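Local coordinates for DNA polymerase III, gamma subunit-related protein (Thermotoga maritima, PDB 2GNO) that probably binds DNA as an AAA+-type relative of the DNA polymerase III gamma subunit, at residues L28-P31 with R32-L36; E150-G153 with D154-E158; S222-F225 with F226-F229; L159-L162 with E163-K167; A98-A101 with F102-A105. One frame throughout, in Å; residues are numbered along the deposited sequence. Where two conformers were deposited one is given.

Contact 1. Residues L28-P31 with R32-L36; sequences LSYP and REVSL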
loop_
_atom_site.group_PDB
_atom_site.type_symbol
_atom_site.label_atom_id
_atom_site.label_comp_id
_atom_site.label_asym_id
_atom_site.label_seq_id
_atom_site.Cartn_x
_atom_site.Cartn_y
_atom_site.Cartn_z
ATOM N N LEU A 28 2.996 -0.367 5.605
ATOM C CA LEU A 28 2.576 -0.007 4.230
ATOM C C LEU A 28 1.157 0.539 4.102
ATOM O O LEU A 28 0.902 1.391 3.242
ATOM C CB LEU A 28 2.684 -1.207 3.282
ATOM C CG LEU A 28 4.054 -1.843 3.027
ATOM C CD1 LEU A 28 3.908 -3.050 2.110
ATOM C CD2 LEU A 28 5.025 -0.860 2.436
ATOM N N SER A 29 0.247 0.036 4.940
ATOM C CA SER A 29 -1.163 0.443 4.919
ATOM C C SER A 29 -1.769 0.958 6.222
ATOM O O SER A 29 -2.837 1.542 6.150
ATOM C CB SER A 29 -2.007 -0.731 4.403
ATOM O OG SER A 29 -1.828 -1.861 5.216
ATOM N N TYR A 30 -1.125 0.781 7.385
ATOM C CA TYR A 30 -1.715 1.240 8.648
ATOM C C TYR A 30 -2.025 2.752 8.671
ATOM O O TYR A 30 -3.099 3.083 9.102
ATOM C CB TYR A 30 -0.927 0.765 9.866
ATOM C CG TYR A 30 -1.610 0.884 11.205
ATOM C CD1 TYR A 30 -2.789 0.185 11.474
ATOM C CD2 TYR A 30 -1.007 1.566 12.251
ATOM C CE1 TYR A 30 -3.389 0.233 12.737
ATOM C CE2 TYR A 30 -1.576 1.599 13.511
ATOM C CZ TYR A 30 -2.765 0.940 13.748
ATOM O OH TYR A 30 -3.306 1.011 15.003
ATOM N N PRO A 31 -1.100 3.646 8.209
ATOM C CA PRO A 31 -1.441 5.087 8.156
ATOM C C PRO A 31 -2.718 5.374 7.360
ATOM O O PRO A 31 -3.526 6.190 7.807
ATOM C CB PRO A 31 -0.216 5.736 7.517
ATOM C CG PRO A 31 0.926 4.775 7.896
ATOM C CD PRO A 31 0.311 3.412 7.835
ATOM N N ARG A 32 -2.868 4.729 6.201
ATOM C CA ARG A 32 -4.051 4.871 5.345
ATOM C C ARG A 32 -5.325 4.351 6.008
ATOM O O ARG A 32 -6.365 4.996 5.916
ATOM C CB ARG A 32 -3.858 4.123 4.028
ATOM C CG ARG A 32 -2.836 4.722 3.069
ATOM C CD ARG A 32 -2.462 3.715 1.991
ATOM N NE ARG A 32 -3.650 3.159 1.334
ATOM C CZ ARG A 32 -4.280 3.664 0.268
ATOM N NH1 ARG A 32 -3.833 4.731 -0.371
ATOM N NH2 ARG A 32 -5.369 3.049 -0.193
ATOM N N GLU A 33 -5.240 3.185 6.648
ATOM C CA GLU A 33 -6.396 2.562 7.341
ATOM C C GLU A 33 -6.814 3.282 8.608
ATOM O O GLU A 33 -8.005 3.341 8.923
ATOM C CB GLU A 33 -6.137 1.095 7.615
ATOM C CG GLU A 33 -6.014 0.278 6.341
ATOM C CD GLU A 33 -7.263 0.307 5.503
ATOM O OE1 GLU A 33 -8.372 0.160 6.047
ATOM O OE2 GLU A 33 -7.133 0.470 4.287
ATOM N N VAL A 34 -5.849 3.813 9.344
ATOM C CA VAL A 34 -6.164 4.627 10.511
ATOM C C VAL A 34 -6.937 5.890 10.036
ATOM O O VAL A 34 -7.945 6.276 10.661
ATOM C CB VAL A 34 -4.890 5.024 11.293
ATOM C CG1 VAL A 34 -5.208 6.092 12.353
ATOM C CG2 VAL A 34 -4.269 3.776 11.947
ATOM N N SER A 35 -6.454 6.499 8.956
ATOM C CA SER A 35 -7.063 7.687 8.348
ATOM C C SER A 35 -8.502 7.434 7.921
ATOM O O SER A 35 -9.380 8.246 8.211
ATOM C CB SER A 35 -6.252 8.181 7.132
ATOM O OG SER A 35 -4.903 8.448 7.488
ATOM N N LEU A 36 -8.724 6.320 7.228
ATOM C CA LEU A 36 -10.051 5.915 6.757
ATOM C C LEU A 36 -11.079 5.594 7.828
ATOM O O LEU A 36 -12.260 5.867 7.665
ATOM C CB LEU A 36 -9.930 4.717 5.807
ATOM C CG LEU A 36 -9.377 5.055 4.434
ATOM C CD1 LEU A 36 -8.964 3.800 3.693
ATOM C CD2 LEU A 36 -10.373 5.854 3.625
HETATM O O HOH W 1 -0.026 3.818 4.599
#
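Tyr30 and Val34 meet one helical turn apart through a CH-pi contact. The methyl CG2 of Val34 stands 3.6 Å from the centroid of the Tyr30 ring, only 7° off its normal, and so sits squarely over one face. Both partners are aimed by their first torsions: Tyr30 carries CG anti to the backbone N (chi1 -166°), while CG2 of Val34 lies opposite its own carbonyl carbon and faces back toward the ring. Beneath them, Val34 N bonds to Tyr30 O at 2.9 Å, and Glu33 N to Ser29 O at 3.0 Å.

Pro31 O accepts two bonds from a single residue. The hydroxyl OG of Ser35 donates to Pro31 O at 2.7 Å, and Ser35 N reaches Pro31 O at 3.2 Å from the other face of the carbonyl plane. The same OG also bonds to Asn118 on strand 113-119. Upstream, a water donates to Leu28 O at 2.9 Å and accepts, weakly, from Arg32 N. Ser29 occupies the N-cap position, yet its hydroxyl makes no capping bond there and turns to OD1 of Asp165 and the backbone N of Lys167. The ring of Tyr30 makes an edge-to-face contact with Phe166 as well.

This is the start of helix 30-43, which follows the first strand of the parallel sheet, where nucleotide-binding AAA+ relatives carry the P-loop. With Tyr30 and Pro31 here, the usual Gly-Lys pair of a P-loop is missing, and the first turn is held by its backbone bonds, to which the Tyr30-Val34 contact and the Ser35 hydroxyl probably add.

Contact 2. Residues E150-G153 with D154-E158; sequences EKIG and DLWEE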
loop_
_atom_site.group_PDB
_atom_site.type_symbol
_atom_site.label_atom_id
_atom_site.label_comp_id
_atom_site.label_asym_id
_atom_site.label_seq_id
_atom_site.Cartn_x
_atom_site.Cartn_y
_atom_site.Cartn_z
ATOM N N GLU A 150 -2.444 -16.218 15.660
ATOM C CA GLU A 150 -3.292 -17.213 16.315
ATOM C C GLU A 150 -4.485 -17.632 15.454
ATOM O O GLU A 150 -4.890 -18.780 15.509
ATOM C CB GLU A 150 -3.763 -16.722 17.691
ATOM N N LYS A 151 -5.048 -16.716 14.664
ATOM C CA LYS A 151 -6.175 -17.065 13.792
ATOM C C LYS A 151 -5.735 -17.913 12.587
ATOM O O LYS A 151 -6.349 -18.946 12.327
ATOM C CB LYS A 151 -6.926 -15.809 13.332
ATOM C CG LYS A 151 -8.121 -16.045 12.382
ATOM C CD LYS A 151 -9.202 -16.933 12.974
ATOM N N ILE A 152 -4.676 -17.492 11.879
ATOM C CA ILE A 152 -4.183 -18.210 10.672
ATOM C C ILE A 152 -3.078 -19.267 10.882
ATOM O O ILE A 152 -2.747 -19.977 9.938
ATOM C CB ILE A 152 -3.789 -17.208 9.530
ATOM C CG1 ILE A 152 -2.460 -16.484 9.791
ATOM C CG2 ILE A 152 -4.937 -16.209 9.298
ATOM C CD1 ILE A 152 -2.135 -15.444 8.726
ATOM N N GLY A 153 -2.518 -19.362 12.088
ATOM C CA GLY A 153 -1.490 -20.348 12.421
ATOM C C GLY A 153 -0.177 -20.257 11.659
ATOM O O GLY A 153 0.390 -19.175 11.546
ATOM N N ASP A 154 0.285 -21.398 11.132
ATOM C CA ASP A 154 1.538 -21.495 10.350
ATOM C C ASP A 154 1.599 -20.571 9.127
ATOM O O ASP A 154 2.681 -20.199 8.701
ATOM C CB ASP A 154 1.767 -22.929 9.838
ATOM C CG ASP A 154 2.025 -23.946 10.947
ATOM O OD1 ASP A 154 2.178 -23.577 12.134
ATOM O OD2 ASP A 154 2.081 -25.143 10.602
ATOM N N LEU A 155 0.432 -20.230 8.579
ATOM C CA LEU A 155 0.280 -19.349 7.416
ATOM C C LEU A 155 0.914 -17.953 7.590
ATOM O O LEU A 155 1.281 -17.321 6.604
ATOM C CB LEU A 155 -1.213 -19.203 7.082
ATOM C CG LEU A 155 -2.000 -20.491 6.766
ATOM C CD1 LEU A 155 -3.475 -20.229 6.663
ATOM C CD2 LEU A 155 -1.471 -21.183 5.510
ATOM N N TRP A 156 1.019 -17.474 8.831
ATOM C CA TRP A 156 1.630 -16.178 9.134
ATOM C C TRP A 156 3.116 -16.166 8.766
ATOM O O TRP A 156 3.590 -15.244 8.106
ATOM C CB TRP A 156 1.440 -15.839 10.613
ATOM C CG TRP A 156 2.006 -14.500 11.017
ATOM C CD1 TRP A 156 3.243 -14.262 11.547
ATOM C CD2 TRP A 156 1.366 -13.218 10.915
ATOM N NE1 TRP A 156 3.404 -12.918 11.797
ATOM C CE2 TRP A 156 2.272 -12.256 11.408
ATOM C CE3 TRP A 156 0.117 -12.792 10.467
ATOM C CZ2 TRP A 156 1.967 -10.897 11.460
ATOM C CZ3 TRP A 156 -0.185 -11.439 10.526
ATOM C CH2 TRP A 156 0.736 -10.512 11.023
ATOM N N GLU A 157 3.850 -17.191 9.189
ATOM C CA GLU A 157 5.276 -17.293 8.860
ATOM C C GLU A 157 5.475 -17.576 7.356
ATOM O O GLU A 157 6.501 -17.218 6.782
ATOM C CB GLU A 157 6.007 -18.325 9.742
ATOM C CG GLU A 157 6.282 -17.873 11.209
ATOM C CD GLU A 157 5.042 -17.668 12.085
ATOM O OE1 GLU A 157 3.996 -18.314 11.846
ATOM O OE2 GLU A 157 5.133 -16.880 13.051
ATOM N N GLU A 158 4.475 -18.202 6.738
ATOM C CA GLU A 158 4.464 -18.547 5.311
ATOM C C GLU A 158 4.134 -17.350 4.395
ATOM O O GLU A 158 4.336 -17.409 3.180
ATOM C CB GLU A 158 3.449 -19.689 5.156
ATOM C CG GLU A 158 3.336 -20.369 3.811
ATOM C CD GLU A 158 2.557 -21.704 3.884
ATOM O OE1 GLU A 158 2.686 -22.461 4.882
ATOM O OE2 GLU A 158 1.847 -22.032 2.911
#
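Ile152 lays its CG1-CD1 arm against Leu155, which ends the turn, and Trp156, just beyond it. CG1 lies 4.0 Å from CB of Leu155, and CD1 comes to 3.9 Å from CE3 of Trp156, meeting the indole at its edge and in its plane. The arm gets there because CG1 takes the crowded position between the backbone N and the carbonyl carbon (chi1 75°). Leu155 also folds its CG over the carbonyl, 3.3 Å from Ile152 O.

The backbone under these side chains is a type II' beta turn from Ile152 to Leu155, closing helix 142-152. Its own bond, Leu155 N to Ile152 O, is weak at 3.5 Å. A straighter one follows: Trp156 N donates to Gly153 O at 3.3 Å with an angle of 165°, arriving from above the carbonyl plane. Beyond the turn, Trp156 also packs on Val148 and Leu162, and Leu155 on Leu180 of helix 166-189.

Gly153, at the first corner of the turn, has positive phi (63°), and a side chain there would run into Asp154 N. With only modest backbone bonding, the reversal probably owes much of its hold to apolar contact centred on Ile152.

Contact 3. Residues S222-F225 with F226-F229; sequences SKEF and FALF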
loop_
_atom_site.group_PDB
_atom_site.type_symbol
_atom_site.label_atom_id
_atom_site.label_comp_id
_atom_site.label_asym_id
_atom_site.label_seq_id
_atom_site.Cartn_x
_atom_site.Cartn_y
_atom_site.Cartn_z
ATOM N N SER A 222 12.324 -27.484 -16.763
ATOM C CA SER A 222 13.365 -26.721 -17.473
ATOM C C SER A 222 13.025 -26.413 -18.942
ATOM O O SER A 222 13.121 -25.260 -19.390
ATOM C CB SER A 222 14.703 -27.440 -17.259
ATOM O OG SER A 222 15.815 -26.692 -17.682
ATOM N N LYS A 223 12.592 -27.442 -19.662
ATOM C CA LYS A 223 12.181 -27.332 -21.063
ATOM C C LYS A 223 11.054 -26.322 -21.329
ATOM O O LYS A 223 11.009 -25.741 -22.412
ATOM C CB LYS A 223 11.715 -28.721 -21.558
ATOM C CG LYS A 223 11.146 -28.793 -22.987
ATOM C CD LYS A 223 10.703 -30.196 -23.322
ATOM C CE LYS A 223 10.058 -30.262 -24.697
ATOM N NZ LYS A 223 9.767 -31.663 -25.086
ATOM N N GLU A 224 10.180 -26.104 -20.343
ATOM C CA GLU A 224 9.005 -25.223 -20.476
ATOM C C GLU A 224 9.121 -23.852 -19.804
ATOM O O GLU A 224 8.189 -23.082 -19.892
ATOM C CB GLU A 224 7.737 -25.948 -19.961
ATOM C CG GLU A 224 7.455 -27.329 -20.586
ATOM C CD GLU A 224 7.257 -27.321 -22.100
ATOM O OE1 GLU A 224 6.975 -26.248 -22.679
ATOM O OE2 GLU A 224 7.365 -28.412 -22.715
ATOM N N PHE A 225 10.255 -23.517 -19.192
ATOM C CA PHE A 225 10.412 -22.219 -18.550
ATOM C C PHE A 225 10.148 -21.021 -19.475
ATOM O O PHE A 225 9.393 -20.127 -19.102
ATOM C CB PHE A 225 11.808 -22.046 -17.950
ATOM C CG PHE A 225 12.018 -20.716 -17.281
ATOM C CD1 PHE A 225 12.481 -19.610 -17.997
ATOM C CD2 PHE A 225 11.760 -20.570 -15.926
ATOM C CE1 PHE A 225 12.666 -18.391 -17.368
ATOM C CE2 PHE A 225 11.962 -19.364 -15.295
ATOM C CZ PHE A 225 12.418 -18.277 -16.006
ATOM N N PHE A 226 10.810 -20.974 -20.633
ATOM C CA PHE A 226 10.596 -19.850 -21.557
ATOM C C PHE A 226 9.243 -19.816 -22.216
ATOM O O PHE A 226 8.841 -18.752 -22.674
ATOM C CB PHE A 226 11.755 -19.626 -22.546
ATOM C CG PHE A 226 12.909 -18.903 -21.919
ATOM C CD1 PHE A 226 12.834 -17.534 -21.705
ATOM C CD2 PHE A 226 14.037 -19.570 -21.511
ATOM C CE1 PHE A 226 13.865 -16.851 -21.090
ATOM C CE2 PHE A 226 15.086 -18.884 -20.917
ATOM C CZ PHE A 226 14.995 -17.522 -20.705
ATOM N N ALA A 227 8.535 -20.945 -22.248
ATOM C CA ALA A 227 7.207 -20.981 -22.795
ATOM C C ALA A 227 6.348 -20.201 -21.808
ATOM O O ALA A 227 5.580 -19.323 -22.220
ATOM C CB ALA A 227 6.716 -22.413 -22.955
ATOM N N LEU A 228 6.508 -20.484 -20.506
ATOM C CA LEU A 228 5.756 -19.767 -19.469
ATOM C C LEU A 228 6.117 -18.289 -19.517
ATOM O O LEU A 228 5.250 -17.442 -19.469
ATOM C CB LEU A 228 6.073 -20.327 -18.075
ATOM C CG LEU A 228 5.324 -19.727 -16.879
ATOM C CD1 LEU A 228 3.802 -19.846 -17.037
ATOM C CD2 LEU A 228 5.775 -20.382 -15.611
ATOM N N PHE A 229 7.408 -17.988 -19.614
ATOM C CA PHE A 229 7.875 -16.599 -19.669
ATOM C C PHE A 229 7.272 -15.824 -20.829
ATOM O O PHE A 229 6.823 -14.694 -20.638
ATOM C CB PHE A 229 9.392 -16.558 -19.762
ATOM C CG PHE A 229 9.963 -15.183 -19.709
ATOM C CD1 PHE A 229 10.194 -14.576 -18.488
ATOM C CD2 PHE A 229 10.320 -14.515 -20.871
ATOM C CE1 PHE A 229 10.746 -13.326 -18.425
ATOM C CE2 PHE A 229 10.867 -13.261 -20.813
ATOM C CZ PHE A 229 11.072 -12.667 -19.588
HETATM O O HOH W 2 12.858 -23.220 -21.342
HETATM O O HOH W 3 10.680 -23.419 -22.954
#
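The first turn of helix 225-235 opens with a T-shaped pair of neighbouring rings, Phe225 and Phe226. The edge of Phe225 points at the face of Phe226, with centroids 5.1 Å apart and planes at 81°. CD1 of Phe225 is the atom that makes the approach; it stands over the centre of the Phe226 ring and lies 3.8 Å from CD2 of Phe226. With CG anti to its own backbone N (chi1 180°), Phe225 swings its ring beside the following peptide, and CD1 of Phe225 comes to 3.4 Å from Phe226 N. Next to CD1, CE1 of Phe225 comes obliquely and loosely to CB of Phe229, at 4.5 Å.

Within the family's C-terminal domain, this turn comes after helix 203-219 and packs against helix 283-298. Phe225 meets Phe217 edge-to-face and also touches Arg295, whereas Phe226 and Phe229 both rest on Met288. Replacing Phe225 by an alanine would probably leave the face of Phe226 without its edge partner and open a gap beside Phe217.

The helical bonding starts at once. Leu228 N donates to Glu224 O at 3.2 Å in a nearly straight bond, and the same carbonyl takes a weak, bent bond from Ala227 N. Phe229 N follows with a bond to Phe225 O at 3.0 Å. Ahead of these bonds a water links Ser222 O, to which it donates, with Phe226 N, from which it accepts at 3.1 Å. Glu224, its chain bent at chi2, brings OE1 to 3.9 Å from CB of Ala227.

Contact 4. Residues L159-L162 with E163-K167; sequences LPLL and ERDFK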
loop_
_atom_site.group_PDB
_atom_site.type_symbol
_atom_site.label_atom_id
_atom_site.label_comp_id
_atom_site.label_asym_id
_atom_site.label_seq_id
_atom_site.Cartn_x
_atom_site.Cartn_y
_atom_site.Cartn_z
ATOM N N LEU A 159 3.652 -16.247 4.975
ATOM C CA LEU A 159 3.278 -15.039 4.237
ATOM C C LEU A 159 3.933 -13.825 4.901
ATOM O O LEU A 159 3.256 -13.057 5.584
ATOM C CB LEU A 159 1.763 -14.936 4.255
ATOM C CG LEU A 159 1.009 -16.098 3.609
ATOM C CD1 LEU A 159 -0.480 -15.928 3.857
ATOM C CD2 LEU A 159 1.317 -16.220 2.126
ATOM N N PRO A 160 5.249 -13.630 4.697
ATOM C CA PRO A 160 5.969 -12.518 5.319
ATOM C C PRO A 160 5.444 -11.090 5.097
ATOM O O PRO A 160 5.726 -10.231 5.932
ATOM C CB PRO A 160 7.376 -12.655 4.737
ATOM C CG PRO A 160 7.497 -14.070 4.393
ATOM C CD PRO A 160 6.165 -14.419 3.852
ATOM N N LEU A 161 4.711 -10.829 4.007
ATOM C CA LEU A 161 4.163 -9.477 3.760
ATOM C C LEU A 161 3.173 -8.991 4.815
ATOM O O LEU A 161 3.071 -7.776 5.030
ATOM C CB LEU A 161 3.445 -9.391 2.398
ATOM C CG LEU A 161 2.687 -8.096 1.973
ATOM C CD1 LEU A 161 3.571 -6.839 1.945
ATOM C CD2 LEU A 161 2.047 -8.279 0.615
ATOM N N LEU A 162 2.476 -9.920 5.471
ATOM C CA LEU A 162 1.451 -9.575 6.452
ATOM C C LEU A 162 1.954 -8.737 7.611
ATOM O O LEU A 162 1.237 -7.874 8.095
ATOM C CB LEU A 162 0.707 -10.811 6.960
ATOM C CG LEU A 162 0.126 -11.789 5.938
ATOM C CD1 LEU A 162 -0.788 -12.780 6.649
ATOM C CD2 LEU A 162 -0.613 -11.110 4.838
ATOM N N GLU A 163 3.186 -8.973 8.037
ATOM C CA GLU A 163 3.791 -8.219 9.123
ATOM C C GLU A 163 4.055 -6.741 8.756
ATOM O O GLU A 163 4.223 -5.924 9.659
ATOM C CB GLU A 163 5.086 -8.915 9.582
ATOM C CG GLU A 163 5.693 -8.341 10.878
ATOM C CD GLU A 163 6.882 -9.124 11.405
ATOM O OE1 GLU A 163 7.248 -10.159 10.807
ATOM O OE2 GLU A 163 7.457 -8.685 12.427
ATOM N N ARG A 164 4.084 -6.399 7.456
ATOM C CA ARG A 164 4.323 -5.017 7.022
ATOM C C ARG A 164 3.162 -4.341 6.235
ATOM O O ARG A 164 3.261 -3.158 5.952
ATOM C CB ARG A 164 5.684 -4.926 6.297
ATOM C CG ARG A 164 5.814 -5.665 4.963
ATOM C CD ARG A 164 7.282 -5.684 4.506
ATOM N NE ARG A 164 7.468 -6.260 3.167
ATOM C CZ ARG A 164 7.507 -5.587 2.006
ATOM N NH1 ARG A 164 7.388 -4.252 1.940
ATOM N NH2 ARG A 164 7.684 -6.266 0.868
ATOM N N ASP A 165 2.079 -5.075 5.936
ATOM C CA ASP A 165 0.890 -4.580 5.230
ATOM C C ASP A 165 -0.370 -4.896 6.099
ATOM O O ASP A 165 -1.003 -5.941 5.934
ATOM C CB ASP A 165 0.813 -5.232 3.841
ATOM C CG ASP A 165 -0.348 -4.744 3.004
ATOM O OD1 ASP A 165 -1.084 -3.827 3.422
ATOM O OD2 ASP A 165 -0.536 -5.294 1.892
ATOM N N PHE A 166 -0.728 -3.974 6.999
ATOM C CA PHE A 166 -1.883 -4.153 7.911
ATOM C C PHE A 166 -3.179 -4.604 7.264
ATOM O O PHE A 166 -3.839 -5.514 7.756
ATOM C CB PHE A 166 -2.129 -2.868 8.724
ATOM C CG PHE A 166 -3.402 -2.890 9.533
ATOM C CD1 PHE A 166 -3.443 -3.501 10.779
ATOM C CD2 PHE A 166 -4.563 -2.301 9.041
ATOM C CE1 PHE A 166 -4.622 -3.516 11.523
ATOM C CE2 PHE A 166 -5.746 -2.329 9.780
ATOM C CZ PHE A 166 -5.771 -2.932 11.014
ATOM N N LYS A 167 -3.538 -3.980 6.151
ATOM C CA LYS A 167 -4.799 -4.293 5.470
ATOM C C LYS A 167 -4.851 -5.702 4.938
ATOM O O LYS A 167 -5.895 -6.338 4.985
ATOM C CB LYS A 167 -5.064 -3.312 4.306
ATOM C CG LYS A 167 -6.494 -3.417 3.760
ATOM C CD LYS A 167 -6.777 -2.480 2.614
ATOM C CE LYS A 167 -8.245 -2.593 2.193
ATOM N NZ LYS A 167 -8.571 -1.656 1.097
#
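Leu161 runs at about a right angle to Arg164 and sets its CD1 methyl over one face of the guanidinium group, 4.0 Å above the plane and offset toward the rim. The same methyl touches the aliphatic root of the arginine, CD1 of Leu161 lying 3.9 Å from CG of Arg164. It also meets Asp165, with CD1 of Leu161 3.7 Å from CB of that residue. Arg164 can offer its flank in this way because CG sits between its backbone N and carbonyl carbon (chi1 66°), from where the chain extends straight to NE.

Leu161 O lies beneath this packing and receives two backbone donors. Arg164 N bonds to it at 3.0 Å with an angle of 151°, from above the carbonyl plane, while the bond from Asp165 N is weak and bent. An alanine in place of Leu161 is likely to bare one side of the guanidinium and leave Arg164 freer to turn.

Asp165 is the N-cap of helix 166-189. Its OD2 bonds to Thr168 inside that helix and OD1 to Ser29. The stretch links helix 155-158 to helix 166-189: Leu162 is laid against Thr168, Ala169 and Ala172 of the latter. On another side, Leu159 and Pro160 touch Tyr207 of helix 203-219, and Arg164 touches Arg250 and His254 of helix 239-254, while Leu28 borders both Leu161 and Arg164.

Contact 5. Residues A98-A101 with F102-A105; sequences AANA and FLKA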
loop_
_atom_site.group_PDB
_atom_site.type_symbol
_atom_site.label_atom_id
_atom_site.label_comp_id
_atom_site.label_asym_id
_atom_site.label_seq_id
_atom_site.Cartn_x
_atom_site.Cartn_y
_atom_site.Cartn_z
ATOM N N ALA A 98 0.521 22.326 -5.600
ATOM C CA ALA A 98 -0.508 21.730 -4.737
ATOM C C ALA A 98 -0.264 22.099 -3.269
ATOM O O ALA A 98 -1.190 22.480 -2.557
ATOM C CB ALA A 98 -0.504 20.197 -4.883
ATOM N N ALA A 99 0.973 21.954 -2.815
ATOM C CA ALA A 99 1.344 22.322 -1.447
ATOM C C ALA A 99 1.086 23.806 -1.190
ATOM O O ALA A 99 0.428 24.151 -0.207
ATOM C CB ALA A 99 2.792 22.004 -1.193
ATOM N N ASN A 100 1.579 24.660 -2.094
ATOM C CA ASN A 100 1.417 26.110 -2.020
ATOM C C ASN A 100 -0.052 26.504 -1.938
ATOM O O ASN A 100 -0.436 27.312 -1.096
ATOM C CB ASN A 100 2.026 26.775 -3.270
ATOM C CG ASN A 100 1.871 28.297 -3.279
ATOM O OD1 ASN A 100 1.824 28.948 -2.228
ATOM N ND2 ASN A 100 1.841 28.878 -4.481
ATOM N N ALA A 101 -0.860 25.935 -2.825
ATOM C CA ALA A 101 -2.293 26.215 -2.861
ATOM C C ALA A 101 -3.050 25.728 -1.625
ATOM O O ALA A 101 -4.124 26.254 -1.327
ATOM C CB ALA A 101 -2.915 25.602 -4.115
ATOM N N PHE A 102 -2.481 24.772 -0.888
ATOM C CA PHE A 102 -3.140 24.182 0.280
ATOM C C PHE A 102 -2.739 24.766 1.639
ATOM O O PHE A 102 -3.281 24.361 2.658
ATOM C CB PHE A 102 -2.893 22.654 0.188
ATOM C CG PHE A 102 -3.868 21.780 0.953
ATOM C CD1 PHE A 102 -5.233 22.049 0.990
ATOM C CD2 PHE A 102 -3.447 20.565 1.445
ATOM C CE1 PHE A 102 -6.106 21.211 1.653
ATOM C CE2 PHE A 102 -4.338 19.711 2.056
ATOM C CZ PHE A 102 -5.658 20.041 2.167
ATOM N N LEU A 103 -1.880 25.786 1.652
ATOM C CA LEU A 103 -1.413 26.384 2.916
ATOM C C LEU A 103 -2.492 27.091 3.727
ATOM O O LEU A 103 -2.566 26.870 4.930
ATOM C CB LEU A 103 -0.225 27.317 2.678
ATOM C CG LEU A 103 0.986 26.712 1.947
ATOM C CD1 LEU A 103 2.089 27.764 1.800
ATOM C CD2 LEU A 103 1.496 25.425 2.620
ATOM N N LYS A 104 -3.338 27.900 3.081
ATOM C CA LYS A 104 -4.420 28.631 3.780
ATOM C C LYS A 104 -5.434 27.678 4.424
ATOM O O LYS A 104 -5.777 27.828 5.605
ATOM C CB LYS A 104 -5.134 29.620 2.844
ATOM N N ALA A 105 -5.902 26.696 3.655
ATOM C CA ALA A 105 -6.845 25.696 4.178
ATOM C C ALA A 105 -6.181 24.819 5.248
ATOM O O ALA A 105 -6.836 24.448 6.204
ATOM C CB ALA A 105 -7.409 24.829 3.059
HETATM O O HOH W 4 -5.596 26.675 0.686
#
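Phe102 N is shared between two carbonyls of the preceding turn. Its bond to Ala99 O is 3.1 Å long, with an N-H...acceptor angle of 139° and the donor well above the carbonyl plane; the bond to Ala98 O, of the same length, is weaker and more bent. One hydrogen split in this way marks a helix losing its regular course. Phe102 itself is the interruption that separates helix 96-101 from helix 103-107.

The next link is long as well: Leu103 N reaches Asn100 O at 3.5 Å, straight but weak. The side chain of Leu103 folds back over the end of helix 96-101. Its CD2 lies 3.3 Å from Ala99 O, and its CG is 3.4 Å from Asn100 O. CG stands opposite its own carbonyl carbon (chi1 -55°), which lets the branch lean across both carbonyls. On the far side of the break a water accepts from Ala105 N at 3.0 Å; its approach to Ala101 O is unusually short, and the detail there is doubtful. Phe102 sets CB 3.2 Å from Ala98 O, while its ring leads away from the turn.

The interrupted pair of helices lies between strand 84-88 and strand 113-119 in the chain. The ring of Phe102 enters the core against Ile115 and Leu117 of the latter strand and Ile67 and Ile70 of helix 64-74, while Ala99 and Leu103 face helix 127-130.

Along the chain the five contacts run in series, each local, none nested or crossed. Contact 1 starts the helix after the first sheet strand, and contact 5 interrupts the helical segment leading to strand 113-119; both belong to the AAA+-like sheet domain, their centres about 23 Å apart. Contact 2 then reverses the chain after helix 142-152, and contact 4 leads into helix 166-189; they touch, as Ile152 and Trp156 pack on Leu162. Contact 4 also returns to contact 1, Asp165 bonding to Ser29 and Arg164 O to Leu28 N, which ties lid to sheet domain. Contact 3, in the C-terminal helical domain, touches none of the others.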